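Local coordinates for protein glycosyltransferase (duf1792) (Streptococcus sanguinis, PDB 5V4A) that acts as a glycosyltransferase, binding UDP in its C-terminal GT-D domain, and probably belongs to the accessory system that exports a serine-rich repeat cell wall protein, at residues D45-L50 with N175-L180; R39-Q44 with L200-K205. All coordinates share one frame; numbering follows the deposited sequence.

Contact 1: D45-L50 with N175-L180; sequences DFDPEL and NAYSKL. With UDP (uridine-5'-diphosphate), chain C.
D45 and N175 bring the two chain segments together, their CA atoms 6.2 Å apart, and the approach continues to L50 and Y177, where the CA atoms are separated by 7.3 Å. At the first point N175 OD1 accepts a nearly straight hydrogen bond from the backbone N of D45 (2.8 Å), while N175 ND2 gives a weak one to D45 OD2 (3.2 Å), the amide and carboxylate planes being 71° apart. At the other point L50 CB sits 3.8 Å from the centroid of the Y177 ring and almost on its normal, a CH-pi contact, and L50 CD1 reaches Y177 CD1 at 3.5 Å. With CG anti to the backbone N (chi1 -176°), Y177 is carried out across the gap, where its CE2 also lies near D47 OD1. D47 is the N-cap of helix 48-58, and D47 OD1 accepts from L50 N at 3.0 Å and only weakly from E49 N. On the nucleotide side, A176 N donates to UDP O4 (3.0 Å). The contact thus joins the capped start of helix 48-58 to the loop after strand 165-171, beside the base end of the UDP pocket of this GT-D domain.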
ATOM      1  N   ASP A  45      30.326  16.088  -8.163  1.00 16.09           N
ATOM      2  CA  ASP A  45      30.979  17.042  -9.048  1.00 16.07           C
ATOM      3  C   ASP A  45      30.594  16.803 -10.507  1.00 20.25           C
ATOM      4  O   ASP A  45      30.319  15.675 -10.932  1.00 21.29           O
ATOM      5  CB  ASP A  45      32.511  16.951  -8.958  1.00 21.23           C
ATOM      6  CG  ASP A  45      33.058  17.249  -7.568  1.00 37.97           C
ATOM      7  OD1 ASP A  45      32.301  17.732  -6.694  1.00 40.96           O
ATOM      8  OD2 ASP A  45      34.272  17.018  -7.367  1.00 40.02           O
ATOM      9  N   PHE A  46      30.626  17.879 -11.289  1.00 19.68           N
ATOM     10  CA  PHE A  46      30.376  17.757 -12.714  1.00 26.48           C
ATOM     11  C   PHE A  46      31.366  16.787 -13.343  1.00 24.00           C
ATOM     12  O   PHE A  46      32.575  16.846 -13.083  1.00 24.13           O
ATOM     13  CB  PHE A  46      30.476  19.123 -13.404  1.00 22.18           C
ATOM     14  CG  PHE A  46      30.479  19.035 -14.907  1.00 21.03           C
ATOM     15  CD1 PHE A  46      31.660  19.163 -15.614  1.00 21.08           C
ATOM     16  CD2 PHE A  46      29.300  18.813 -15.615  1.00 24.32           C
ATOM     17  CE1 PHE A  46      31.671  19.075 -17.010  1.00 26.83           C
ATOM     18  CE2 PHE A  46      29.300  18.714 -17.007  1.00 20.83           C
ATOM     19  CZ  PHE A  46      30.489  18.856 -17.702  1.00 21.72           C
ATOM     20  N   ASP A  47      30.838  15.901 -14.176  1.00 18.24           N
ATOM     21  CA  ASP A  47      31.577  14.951 -14.994  1.00 28.10           C
ATOM     22  C   ASP A  47      30.857  14.928 -16.333  1.00 24.72           C
ATOM     23  O   ASP A  47      29.637  14.738 -16.364  1.00 24.14           O
ATOM     24  CB  ASP A  47      31.614  13.560 -14.357  1.00 31.95           C
ATOM     25  CG  ASP A  47      32.301  12.522 -15.238  1.00 34.59           C
ATOM     26  OD1 ASP A  47      31.781  12.211 -16.332  1.00 39.12           O
ATOM     27  OD2 ASP A  47      33.350  11.987 -14.820  1.00 35.03           O
ATOM     28  N   PRO A  48      31.549  15.188 -17.444  1.00 22.70           N
ATOM     29  CA  PRO A  48      30.842  15.291 -18.727  1.00 20.81           C
ATOM     30  C   PRO A  48      30.210  13.978 -19.161  1.00 24.60           C
ATOM     31  O   PRO A  48      29.176  13.990 -19.841  1.00 23.15           O
ATOM     32  CB  PRO A  48      31.944  15.742 -19.699  1.00 22.13           C
ATOM     33  CG  PRO A  48      33.197  15.226 -19.076  1.00 22.12           C
ATOM     34  CD  PRO A  48      32.999  15.375 -17.594  1.00 23.02           C
ATOM     35  N   GLU A  49      30.823  12.839 -18.829  1.00 20.00           N
ATOM     36  CA  GLU A  49      30.231  11.562 -19.208  1.00 19.63           C
ATOM     37  C   GLU A  49      28.934  11.306 -18.441  1.00 18.53           C
ATOM     38  O   GLU A  49      27.952  10.844 -19.027  1.00 18.43           O
ATOM     39  CB  GLU A  49      31.237  10.434 -18.998  1.00 26.06           C
ATOM     40  CG  GLU A  49      32.285  10.379 -20.109  1.00 43.31           C
ATOM     41  CD  GLU A  49      33.380   9.367 -19.850  1.00 57.23           C
ATOM     42  OE1 GLU A  49      33.860   9.282 -18.700  1.00 61.65           O
ATOM     43  OE2 GLU A  49      33.763   8.656 -20.802  1.00 64.43           O
ATOM     44  N   LEU A  50      28.920  11.613 -17.141  1.00 18.90           N
ATOM     45  CA  LEU A  50      27.710  11.495 -16.332  1.00 16.80           C
ATOM     46  C   LEU A  50      26.584  12.374 -16.871  1.00 17.04           C
ATOM     47  O   LEU A  50      25.467  11.897 -17.106  1.00 16.73           O
ATOM     48  CB  LEU A  50      28.030  11.869 -14.880  1.00 25.08           C
ATOM     49  CG  LEU A  50      26.854  11.986 -13.924  1.00 15.24           C
ATOM     50  CD1 LEU A  50      26.086  10.716 -13.903  1.00 14.65           C
ATOM     51  CD2 LEU A  50      27.320  12.338 -12.511  1.00 16.14           C
ATOM     52  N   ASN A 175      30.462  11.884  -5.008  1.00 15.21           N
ATOM     53  CA  ASN A 175      31.292  11.598  -6.181  1.00 15.48           C
ATOM     54  C   ASN A 175      31.387  10.089  -6.447  1.00 20.75           C
ATOM     55  O   ASN A 175      32.454   9.558  -6.765  1.00 19.12           O
ATOM     56  CB  ASN A 175      32.692  12.193  -6.009  1.00 20.79           C
ATOM     57  CG  ASN A 175      32.713  13.714  -6.065  1.00 20.43           C
ATOM     58  OD1 ASN A 175      31.728  14.370  -6.415  1.00 19.72           O
ATOM     59  ND2 ASN A 175      33.846  14.287  -5.687  1.00 27.05           N
ATOM     60  N   ALA A 176      30.267   9.376  -6.285  1.00 14.31           N
ATOM     61  CA  ALA A 176      30.288   7.928  -6.494  1.00 13.92           C
ATOM     62  C   ALA A 176      30.455   7.564  -7.963  1.00 16.51           C
ATOM     63  O   ALA A 176      30.857   6.433  -8.270  1.00 14.26           O
ATOM     64  CB  ALA A 176      29.008   7.273  -5.967  1.00 13.18           C
ATOM     65  N   TYR A 177      30.149   8.488  -8.867  1.00 18.52           N
ATOM     66  CA  TYR A 177      30.221   8.164 -10.285  1.00 21.06           C
ATOM     67  C   TYR A 177      31.608   7.678 -10.692  1.00 17.88           C
ATOM     68  O   TYR A 177      31.729   6.853 -11.606  1.00 26.44           O
ATOM     69  CB  TYR A 177      29.817   9.361 -11.138  1.00 14.75           C
ATOM     70  CG  TYR A 177      29.795   8.991 -12.607  1.00 20.71           C
ATOM     71  CD1 TYR A 177      28.660   8.405 -13.157  1.00 20.88           C
ATOM     72  CD2 TYR A 177      30.904   9.204 -13.438  1.00 20.00           C
ATOM     73  CE1 TYR A 177      28.620   8.038 -14.491  1.00 28.87           C
ATOM     74  CE2 TYR A 177      30.864   8.839 -14.780  1.00 15.93           C
ATOM     75  CZ  TYR A 177      29.713   8.253 -15.291  1.00 24.41           C
ATOM     76  OH  TYR A 177      29.648   7.885 -16.613  1.00 30.48           O
ATOM     77  N   SER A 178      32.667   8.161 -10.042  1.00 15.48           N
ATOM     78  CA  SER A 178      33.987   7.710 -10.476  1.00 29.79           C
ATOM     79  C   SER A 178      34.223   6.227 -10.204  1.00 24.74           C
ATOM     80  O   SER A 178      35.183   5.664 -10.740  1.00 20.48           O
ATOM     81  CB  SER A 178      35.089   8.538  -9.805  1.00 32.47           C
ATOM     82  OG  SER A 178      35.336   8.092  -8.490  1.00 35.15           O
ATOM     83  N   LYS A 179      33.378   5.583  -9.398  1.00 19.98           N
ATOM     84  CA  LYS A 179      33.514   4.163  -9.099  1.00 18.47           C
ATOM     85  C   LYS A 179      32.418   3.308  -9.741  1.00 14.40           C
ATOM     86  O   LYS A 179      32.276   2.145  -9.377  1.00 14.13           O
ATOM     87  CB  LYS A 179      33.523   3.953  -7.583  1.00 22.18           C
ATOM     88  CG  LYS A 179      34.872   4.281  -6.945  1.00 21.69           C
ATOM     89  CD  LYS A 179      34.958   3.802  -5.510  1.00 33.55           C
ATOM     90  CE  LYS A 179      36.288   4.212  -4.867  1.00 41.88           C
ATOM     91  NZ  LYS A 179      37.459   3.597  -5.558  1.00 47.71           N
ATOM     92  N   LEU A 180      31.710   3.838 -10.744  1.00 20.09           N
ATOM     93  CA  LEU A 180      30.520   3.170 -11.280  1.00 19.90           C
ATOM     94  C   LEU A 180      30.814   1.740 -11.731  1.00 22.77           C
ATOM     95  O   LEU A 180      30.069   0.807 -11.401  1.00 19.20           O
ATOM     96  CB  LEU A 180      29.939   3.973 -12.451  1.00 19.13           C
ATOM     97  CG  LEU A 180      28.796   3.296 -13.225  1.00 25.14           C
ATOM     98  CD1 LEU A 180      27.547   3.185 -12.359  1.00 17.04           C
ATOM     99  CD2 LEU A 180      28.473   4.050 -14.506  1.00 25.41           C
TER
HETATM  100  N1  UDP C 301      24.565   9.647  -2.411  1.00 11.34           N
HETATM  101  C2  UDP C 301      25.640   8.812  -2.220  1.00 10.60           C
HETATM  102  N3  UDP C 301      26.716   9.053  -3.033  1.00 14.87           N
HETATM  103  C4  UDP C 301      26.825  10.034  -3.999  1.00 14.81           C
HETATM  104  C5  UDP C 301      25.665  10.853  -4.147  1.00  9.50           C
HETATM  105  C6  UDP C 301      24.584  10.631  -3.371  1.00  9.59           C
HETATM  106  O2  UDP C 301      25.647   7.917  -1.389  1.00 18.30           O
HETATM  107  O4  UDP C 301      27.870  10.124  -4.670  1.00 17.16           O
HETATM  108  C1' UDP C 301      23.342   9.379  -1.606  1.00 15.16           C
HETATM  109  C2' UDP C 301      23.014  10.342  -0.472  1.00 20.59           C
HETATM  110  O2' UDP C 301      23.832  10.094   0.671  1.00 16.95           O
HETATM  111  C3' UDP C 301      21.523  10.006  -0.255  1.00 18.77           C
HETATM  112  C4' UDP C 301      21.039   9.585  -1.657  1.00 18.02           C
HETATM  113  O4' UDP C 301      22.229   9.457  -2.464  1.00 13.61           O
HETATM  114  O3' UDP C 301      21.328   8.896   0.614  1.00 17.53           O
HETATM  115  C5' UDP C 301      20.050  10.516  -2.318  1.00 12.73           C
HETATM  116  O5' UDP C 301      19.771  10.154  -3.689  1.00 10.41           O
HETATM  117  PA  UDP C 301      18.875  11.079  -4.607  1.00 14.88           P
HETATM  118  O1A UDP C 301      19.574  12.405  -4.891  1.00 21.32           O
HETATM  119  O2A UDP C 301      18.473  10.257  -5.774  1.00 18.96           O
HETATM  120  O3A UDP C 301      17.578  11.430  -3.677  1.00 16.29           O
HETATM  121  PB  UDP C 301      16.140  12.039  -3.977  1.00 14.72           P
HETATM  122  O1B UDP C 301      16.149  12.207  -5.501  1.00 17.49           O
HETATM  123  O2B UDP C 301      16.193  13.417  -3.277  1.00 14.63           O
HETATM  124  O3B UDP C 301      15.045  11.136  -3.494  1.00 17.22           O

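Contact 2: R39-Q44 with L200-K205; sequences RSIVYQ and LGPTAK. With UDP (uridine-5'-diphosphate), chain C.
A type I beta turn from I41 to Q44 brings Y43 and Q44 up to the beginning of helix 201-213, with the CA atoms of Q44 and P202 7.3 Å apart. No direct hydrogen bond joins the two segments. P202 carries most of the apolar contact: I41 CD1 reaches end-on to P202 CG, 3.7 Å away, the aliphatic part of Q44 slides past the same ring, and P202 CD lies at the edge of the Y43 ring, 3.8 Å from Y43 CE1. G201 has no side chain to obstruct Y43 CE1, 3.9 Å from G201 CA, and its positive phi also favours glycine. One face of the tyrosine is given to the uracil, whose C6 stands 3.3 Å above the ring centre; the base is steeply inclined to the ring and presents its C5-C6 edge. A chi1 of 54°, which sets CG between the backbone N and the carbonyl carbon, turns the ring to this position. A water bridges Q44, T203 and the base: it donates to Q44 OE1 (2.6 Å) and to UDP O4, and accepts from T203 OG1 (2.6 Å). At the phosphate end G201 N donates to UDP O5', and K205 NZ to UDP O2A at 2.9 Å; D220 forms a salt bridge with the same lysine. Binding a nucleotide where a parallel strand, 195-199, runs into its following helix is a recurrent solution in alpha/beta folds, and it serves the UDP site here.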
ATOM      1  N   ARG A  39      26.590  21.925 -14.220  1.00 27.61           N
ATOM      2  CA  ARG A  39      26.838  22.454 -12.884  1.00 27.01           C
ATOM      3  C   ARG A  39      27.098  21.311 -11.920  1.00 23.89           C
ATOM      4  O   ARG A  39      26.448  20.274 -12.003  1.00 26.83           O
ATOM      5  CB  ARG A  39      25.643  23.257 -12.367  1.00 23.70           C
ATOM      6  CG  ARG A  39      25.572  24.683 -12.836  1.00 35.79           C
ATOM      7  CD  ARG A  39      24.186  25.008 -13.355  1.00 41.72           C
ATOM      8  NE  ARG A  39      23.845  26.404 -13.105  1.00 50.53           N
ATOM      9  CZ  ARG A  39      24.136  27.400 -13.933  1.00 57.86           C
ATOM     10  NH1 ARG A  39      24.778  27.154 -15.066  1.00 61.02           N
ATOM     11  NH2 ARG A  39      23.789  28.643 -13.627  1.00 61.46           N
ATOM     12  N   SER A  40      28.081  21.474 -11.038  1.00 31.13           N
ATOM     13  CA  SER A  40      28.293  20.482  -9.994  1.00 17.66           C
ATOM     14  C   SER A  40      27.201  20.617  -8.943  1.00 16.97           C
ATOM     15  O   SER A  40      26.595  21.683  -8.782  1.00 23.02           O
ATOM     16  CB  SER A  40      29.668  20.645  -9.336  1.00 17.85           C
ATOM     17  OG  SER A  40      30.720  20.495 -10.282  1.00 18.57           O
ATOM     18  N   ILE A  41      26.937  19.521  -8.238  1.00 21.21           N
ATOM     19  CA  ILE A  41      26.058  19.543  -7.075  1.00 19.74           C
ATOM     20  C   ILE A  41      26.856  19.104  -5.842  1.00 14.53           C
ATOM     21  O   ILE A  41      27.973  18.599  -5.947  1.00 20.51           O
ATOM     22  CB  ILE A  41      24.794  18.675  -7.277  1.00 17.33           C
ATOM     23  CG1 ILE A  41      25.139  17.202  -7.438  1.00 13.78           C
ATOM     24  CG2 ILE A  41      24.020  19.158  -8.486  1.00 15.24           C
ATOM     25  CD1 ILE A  41      23.891  16.314  -7.469  1.00 16.20           C
ATOM     26  N   VAL A  42      26.248  19.266  -4.661  1.00 16.89           N
ATOM     27  CA  VAL A  42      27.025  19.140  -3.429  1.00 18.37           C
ATOM     28  C   VAL A  42      27.637  17.748  -3.287  1.00 15.80           C
ATOM     29  O   VAL A  42      28.822  17.619  -2.957  1.00 20.60           O
ATOM     30  CB  VAL A  42      26.177  19.519  -2.202  1.00 26.26           C
ATOM     31  CG1 VAL A  42      26.932  19.174  -0.916  1.00 22.74           C
ATOM     32  CG2 VAL A  42      25.876  21.011  -2.223  1.00 29.18           C
ATOM     33  N   TYR A  43      26.877  16.680  -3.558  1.00 16.54           N
ATOM     34  CA  TYR A  43      27.500  15.369  -3.439  1.00 11.65           C
ATOM     35  C   TYR A  43      27.827  14.730  -4.792  1.00 16.82           C
ATOM     36  O   TYR A  43      28.095  13.526  -4.852  1.00 19.20           O
ATOM     37  CB  TYR A  43      26.666  14.410  -2.570  1.00 10.68           C
ATOM     38  CG  TYR A  43      25.214  14.198  -2.925  1.00 14.29           C
ATOM     39  CD1 TYR A  43      24.827  13.873  -4.211  1.00 15.46           C
ATOM     40  CD2 TYR A  43      24.233  14.212  -1.928  1.00 24.88           C
ATOM     41  CE1 TYR A  43      23.482  13.642  -4.524  1.00 28.83           C
ATOM     42  CE2 TYR A  43      22.905  13.982  -2.220  1.00 15.54           C
ATOM     43  CZ  TYR A  43      22.528  13.697  -3.519  1.00 28.32           C
ATOM     44  OH  TYR A  43      21.198  13.471  -3.809  1.00 43.01           O
ATOM     45  N   GLN A  44      27.896  15.513  -5.864  1.00 19.26           N
ATOM     46  CA  GLN A  44      28.414  14.986  -7.130  1.00 15.01           C
ATOM     47  C   GLN A  44      29.000  16.116  -7.961  1.00 14.40           C
ATOM     48  O   GLN A  44      28.261  16.996  -8.407  1.00 14.83           O
ATOM     49  CB  GLN A  44      27.326  14.249  -7.906  1.00 14.47           C
ATOM     50  CG  GLN A  44      27.852  13.699  -9.233  1.00 16.85           C
ATOM     51  CD  GLN A  44      29.027  12.744  -9.053  1.00 15.52           C
ATOM     52  OE1 GLN A  44      28.876  11.662  -8.487  1.00 15.04           O
ATOM     53  NE2 GLN A  44      30.209  13.142  -9.551  1.00 20.63           N
ATOM     54  N   LEU A 200      21.762   6.651  -4.305  1.00 12.68           N
ATOM     55  CA  LEU A 200      23.116   7.003  -4.716  1.00 18.79           C
ATOM     56  C   LEU A 200      23.152   8.221  -5.630  1.00 18.02           C
ATOM     57  O   LEU A 200      24.046   8.325  -6.476  1.00 26.70           O
ATOM     58  CB  LEU A 200      23.792   5.803  -5.414  1.00 16.16           C
ATOM     59  CG  LEU A 200      25.326   5.674  -5.422  1.00 18.43           C
ATOM     60  CD1 LEU A 200      25.931   5.547  -4.016  1.00 20.30           C
ATOM     61  CD2 LEU A 200      25.770   4.505  -6.339  1.00 15.19           C
ATOM     62  N   GLY A 201      22.232   9.169  -5.444  1.00 15.18           N
ATOM     63  CA  GLY A 201      22.250  10.401  -6.202  1.00 14.12           C
ATOM     64  C   GLY A 201      22.255  10.173  -7.698  1.00 15.59           C
ATOM     65  O   GLY A 201      21.595   9.254  -8.208  1.00 14.00           O
ATOM     66  N   PRO A 202      23.021  10.993  -8.430  1.00 19.71           N
ATOM     67  CA  PRO A 202      23.045  10.865  -9.897  1.00 15.55           C
ATOM     68  C   PRO A 202      23.628   9.543 -10.385  1.00 19.67           C
ATOM     69  O   PRO A 202      23.237   9.068 -11.458  1.00 19.03           O
ATOM     70  CB  PRO A 202      23.890  12.074 -10.336  1.00 16.46           C
ATOM     71  CG  PRO A 202      23.903  12.995  -9.149  1.00 16.55           C
ATOM     72  CD  PRO A 202      23.859  12.114  -7.964  1.00 16.55           C
ATOM     73  N   THR A 203      24.556   8.940  -9.633  1.00 15.51           N
ATOM     74  CA  THR A 203      25.086   7.630  -9.999  1.00 15.42           C
ATOM     75  C   THR A 203      24.004   6.553  -9.941  1.00 15.15           C
ATOM     76  O   THR A 203      24.043   5.592 -10.721  1.00 17.28           O
ATOM     77  CB  THR A 203      26.266   7.264  -9.094  1.00 15.18           C
ATOM     78  OG1 THR A 203      27.231   8.325  -9.125  1.00 15.92           O
ATOM     79  CG2 THR A 203      26.923   5.940  -9.500  1.00 15.23           C
ATOM     80  N   ALA A 204      23.029   6.697  -9.044  1.00 16.53           N
ATOM     81  CA  ALA A 204      21.945   5.721  -8.995  1.00 15.21           C
ATOM     82  C   ALA A 204      21.219   5.624 -10.335  1.00 19.08           C
ATOM     83  O   ALA A 204      20.768   4.537 -10.726  1.00 14.67           O
ATOM     84  CB  ALA A 204      20.955   6.082  -7.881  1.00 12.69           C
ATOM     85  N   LYS A 205      21.102   6.738 -11.059  1.00 13.93           N
ATOM     86  CA  LYS A 205      20.286   6.730 -12.272  1.00 14.15           C
ATOM     87  C   LYS A 205      20.983   5.975 -13.394  1.00 19.53           C
ATOM     88  O   LYS A 205      20.345   5.214 -14.135  1.00 14.50           O
ATOM     89  CB  LYS A 205      19.978   8.162 -12.707  1.00 14.67           C
ATOM     90  CG  LYS A 205      19.076   8.901 -11.720  1.00 16.81           C
ATOM     91  CD  LYS A 205      19.806   9.623 -10.646  1.00 23.99           C
ATOM     92  CE  LYS A 205      18.836  10.393  -9.737  1.00 15.63           C
ATOM     93  NZ  LYS A 205      18.177   9.636  -8.611  1.00 15.03           N
TER
HETATM   94  N1  UDP C 301      24.565   9.647  -2.411  1.00 11.34           N
HETATM   95  C2  UDP C 301      25.640   8.812  -2.220  1.00 10.60           C
HETATM   96  N3  UDP C 301      26.716   9.053  -3.033  1.00 14.87           N
HETATM   97  C4  UDP C 301      26.825  10.034  -3.999  1.00 14.81           C
HETATM   98  C5  UDP C 301      25.665  10.853  -4.147  1.00  9.50           C
HETATM   99  C6  UDP C 301      24.584  10.631  -3.371  1.00  9.59           C
HETATM  100  O2  UDP C 301      25.647   7.917  -1.389  1.00 18.30           O
HETATM  101  O4  UDP C 301      27.870  10.124  -4.670  1.00 17.16           O
HETATM  102  C1' UDP C 301      23.342   9.379  -1.606  1.00 15.16           C
HETATM  103  C2' UDP C 301      23.014  10.342  -0.472  1.00 20.59           C
HETATM  104  O2' UDP C 301      23.832  10.094   0.671  1.00 16.95           O
HETATM  105  C3' UDP C 301      21.523  10.006  -0.255  1.00 18.77           C
HETATM  106  C4' UDP C 301      21.039   9.585  -1.657  1.00 18.02           C
HETATM  107  O4' UDP C 301      22.229   9.457  -2.464  1.00 13.61           O
HETATM  108  O3' UDP C 301      21.328   8.896   0.614  1.00 17.53           O
HETATM  109  C5' UDP C 301      20.050  10.516  -2.318  1.00 12.73           C
HETATM  110  O5' UDP C 301      19.771  10.154  -3.689  1.00 10.41           O
HETATM  111  PA  UDP C 301      18.875  11.079  -4.607  1.00 14.88           P
HETATM  112  O1A UDP C 301      19.574  12.405  -4.891  1.00 21.32           O
HETATM  113  O2A UDP C 301      18.473  10.257  -5.774  1.00 18.96           O
HETATM  114  O3A UDP C 301      17.578  11.430  -3.677  1.00 16.29           O
HETATM  115  PB  UDP C 301      16.140  12.039  -3.977  1.00 14.72           P
HETATM  116  O1B UDP C 301      16.149  12.207  -5.501  1.00 17.49           O
HETATM  117  O2B UDP C 301      16.193  13.417  -3.277  1.00 14.63           O
HETATM  118  O3B UDP C 301      15.045  11.136  -3.494  1.00 17.22           O
HETATM  119  O   HOH W   1      26.791  10.423  -7.579  1.00 20.15           O

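The two contacts, with centres about 8 Å apart on the same side of the chain's centre, illustrate how one site can be assembled from remote parts of a sequence. The order along the chain is 39-44, 45-50, 175-180 and 200-205, so contact 2 encloses contact 1. Their first segments form one continuous run from the turn into helix 48-58; their second segments follow strands 165-171 and 195-199 of the five-stranded parallel sheet. Direct links join them as well: F46 N is probably hydrogen-bonded to S40 OG, and N175 N to Y43 O. Both contacts touch UDP within the GT-D domain, contact 1 at the base alone, contact 2 from base to alpha-phosphate.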